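Side-chain contact in transcriptional regulator, putative (Pseudomonas syringae pv. tomato, PDB 2R5F), which probably regulates transcription as a DNA-binding factor of the SorC family, with a putative sugar-binding domain: residues 13-16 against 17-20. Sequence-based numbering, arbitrary orientation.
Sequences ETRL and QKMY. With SO4 (sulfate ion), chain C.
Gln17, Lys18, Met19 and Tyr20 each give their backbone N-H to the carbonyl four residues back, on Glu13, Thr14, Arg15 and Leu16, as consecutive i to i+4 bonds of an alpha-helix. This is helix 10-20, on the surface of the putative sugar-binding domain. The shortest of the four bonds runs from Met19 N to Arg15 O, 2.7 Å. Leu16 is the buried residue of the group. Its CD2 meets the edge of the Tyr20 ring, in the ring plane, at CE2 (3.9 Å). The two side chains lie side by side and point the same way. Leu16 also packs on Ala259 and Leu262 of helix 256-262, while Tyr20 rests on helix 237-245 and has its OH hydrogen-bonded to Leu262 O, which ties the helix to the C-terminal part of the chain. With chi1 at -66°, Gln17 CG lies beside its own backbone N and is turned back along the helix, 3.2 Å from Glu13 O. Beyond CG the chain is extended. Gln17 OE1 is hydrogen-bonded to Val25 N and Glu13 OE2 to Val27 N, so both residues hold the backbone of strand 24-28. On the exposed side, Lys18 runs alongside Thr14, with CE 3.8 Å from Thr14 CG2. A water donates to Arg15 O (3.0 Å) and weakly accepts from Lys18 NZ, so Arg15 O serves both the helix and this water. Arg15 bends at chi3 (-70°) and reaches a sulfate, probably from the crystallisation liquor, which is also hydrogen-bonded to His9 ND1 and Leu12 N. Arg15 NH2 meets sulfate O1 at 2.6 Å, in the guanidinium plane, with a bent N-H...O angle of 132°.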
ATOM      1  N   GLU A  13       5.501   1.945 -18.779  1.00 33.02           N
ATOM      2  CA  GLU A  13       6.014   1.181 -17.644  1.00 32.45           C
ATOM      3  C   GLU A  13       7.544   1.174 -17.594  1.00 32.38           C
ATOM      4  O   GLU A  13       8.149   1.533 -16.562  1.00 31.49           O
ATOM      5  CB  GLU A  13       5.490  -0.255 -17.716  1.00 32.17           C
ATOM      6  CG  GLU A  13       3.998  -0.353 -17.406  1.00 32.64           C
ATOM      7  CD  GLU A  13       3.429  -1.779 -17.506  1.00 33.12           C
ATOM      8  OE1 GLU A  13       4.200  -2.741 -17.701  1.00 32.33           O
ATOM      9  OE2 GLU A  13       2.187  -1.938 -17.380  1.00 34.78           O
ATOM     10  N   THR A  14       8.158   0.770 -18.720  1.00 31.77           N
ATOM     11  CA  THR A  14       9.610   0.752 -18.873  1.00 32.34           C
ATOM     12  C   THR A  14      10.323   2.093 -18.574  1.00 32.81           C
ATOM     13  O   THR A  14      11.325   2.109 -17.854  1.00 33.44           O
ATOM     14  CB  THR A  14       9.999   0.249 -20.292  1.00 32.65           C
ATOM     15  OG1 THR A  14       9.601  -1.119 -20.393  1.00 34.61           O
ATOM     16  CG2 THR A  14      11.476   0.346 -20.510  1.00 30.64           C
ATOM     17  N   ARG A  15       9.827   3.199 -19.131  1.00 32.87           N
ATOM     18  CA  ARG A  15      10.422   4.537 -18.884  1.00 34.26           C
ATOM     19  C   ARG A  15      10.367   4.946 -17.406  1.00 32.67           C
ATOM     20  O   ARG A  15      11.338   5.467 -16.868  1.00 31.83           O
ATOM     21  CB  ARG A  15       9.775   5.621 -19.775  1.00 33.76           C
ATOM     22  CG  ARG A  15      10.086   5.460 -21.276  1.00 37.52           C
ATOM     23  CD  ARG A  15       9.556   6.621 -22.150  1.00 38.38           C
ATOM     24  NE  ARG A  15       8.091   6.598 -22.241  1.00 46.64           N
ATOM     25  CZ  ARG A  15       7.403   6.003 -23.214  1.00 46.92           C
ATOM     26  NH1 ARG A  15       8.044   5.381 -24.198  1.00 47.47           N
ATOM     27  NH2 ARG A  15       6.075   6.025 -23.198  1.00 45.98           N
ATOM     28  N   LEU A  16       9.228   4.686 -16.761  1.00 32.36           N
ATOM     29  CA  LEU A  16       9.031   4.980 -15.344  1.00 32.49           C
ATOM     30  C   LEU A  16       9.986   4.155 -14.468  1.00 32.46           C
ATOM     31  O   LEU A  16      10.615   4.698 -13.553  1.00 33.26           O
ATOM     32  CB  LEU A  16       7.565   4.754 -14.940  1.00 32.45           C
ATOM     33  CG  LEU A  16       6.520   5.736 -15.519  1.00 33.73           C
ATOM     34  CD1 LEU A  16       5.139   5.454 -14.964  1.00 31.05           C
ATOM     35  CD2 LEU A  16       6.884   7.156 -15.249  1.00 28.62           C
ATOM     36  N   GLN A  17      10.115   2.858 -14.776  1.00 32.32           N
ATOM     37  CA  GLN A  17      11.089   1.975 -14.114  1.00 31.04           C
ATOM     38  C   GLN A  17      12.514   2.497 -14.234  1.00 32.37           C
ATOM     39  O   GLN A  17      13.245   2.495 -13.257  1.00 31.81           O
ATOM     40  CB  GLN A  17      11.001   0.544 -14.651  1.00 30.73           C
ATOM     41  CG  GLN A  17       9.670  -0.149 -14.320  1.00 27.65           C
ATOM     42  CD  GLN A  17       9.475  -1.454 -15.039  1.00 27.45           C
ATOM     43  OE1 GLN A  17       8.444  -2.099 -14.905  1.00 26.57           O
ATOM     44  NE2 GLN A  17      10.463  -1.863 -15.797  1.00 29.53           N
ATOM     45  N   LYS A  18      12.908   2.949 -15.421  1.00 34.17           N
ATOM     46  CA  LYS A  18      14.232   3.544 -15.596  1.00 36.11           C
ATOM     47  C   LYS A  18      14.368   4.910 -14.908  1.00 36.92           C
ATOM     48  O   LYS A  18      15.368   5.162 -14.242  1.00 36.89           O
ATOM     49  CB  LYS A  18      14.607   3.669 -17.078  1.00 36.48           C
ATOM     50  CG  LYS A  18      14.920   2.344 -17.748  1.00 38.34           C
ATOM     51  CD  LYS A  18      15.613   2.492 -19.104  1.00 38.06           C
ATOM     52  CE  LYS A  18      14.601   2.446 -20.250  1.00 41.07           C
ATOM     53  NZ  LYS A  18      14.239   3.805 -20.794  1.00 40.71           N
HETATM   54  N   MSE A  19      13.374   5.787 -15.083  1.00 37.73           N
HETATM   55  CA  MSE A  19      13.397   7.133 -14.494  1.00 40.42           C
HETATM   56  C   MSE A  19      13.509   7.156 -12.975  1.00 37.56           C
HETATM   57  O   MSE A  19      14.241   7.973 -12.416  1.00 36.77           O
HETATM   58  CB  MSE A  19      12.153   7.926 -14.865  1.00 38.89           C
HETATM   59  CG  MSE A  19      12.146   8.440 -16.258  1.00 44.73           C
HETATM   60 SE   MSE A  19      10.475   9.411 -16.562  1.00 51.95          SE
HETATM   61  CE  MSE A  19      10.695  10.832 -15.214  1.00 47.50           C
ATOM     62  N   TYR A  20      12.752   6.279 -12.326  1.00 36.21           N
ATOM     63  CA  TYR A  20      12.647   6.265 -10.871  1.00 35.71           C
ATOM     64  C   TYR A  20      13.440   5.141 -10.199  1.00 35.26           C
ATOM     65  O   TYR A  20      13.433   5.025  -8.965  1.00 34.78           O
ATOM     66  CB  TYR A  20      11.167   6.243 -10.452  1.00 34.50           C
ATOM     67  CG  TYR A  20      10.481   7.524 -10.885  1.00 34.97           C
ATOM     68  CD1 TYR A  20      10.749   8.731 -10.221  1.00 33.28           C
ATOM     69  CD2 TYR A  20       9.608   7.545 -11.979  1.00 31.95           C
ATOM     70  CE1 TYR A  20      10.155   9.909 -10.620  1.00 33.18           C
ATOM     71  CE2 TYR A  20       9.010   8.739 -12.385  1.00 33.44           C
ATOM     72  CZ  TYR A  20       9.295   9.905 -11.698  1.00 32.02           C
ATOM     73  OH  TYR A  20       8.726  11.083 -12.079  1.00 32.41           O
TER
HETATM   74  S   SO4 C   2       2.739   4.043 -23.953  1.00 56.11           S
HETATM   75  O1  SO4 C   2       3.789   5.065 -24.072  1.00 51.93           O
HETATM   76  O2  SO4 C   2       2.319   3.568 -25.267  1.00 54.56           O
HETATM   77  O3  SO4 C   2       3.281   2.889 -23.215  1.00 52.32           O
HETATM   78  O4  SO4 C   2       1.574   4.666 -23.302  1.00 53.77           O
HETATM   79  O   HOH W   1      13.276   6.524 -18.884  1.00 52.32           O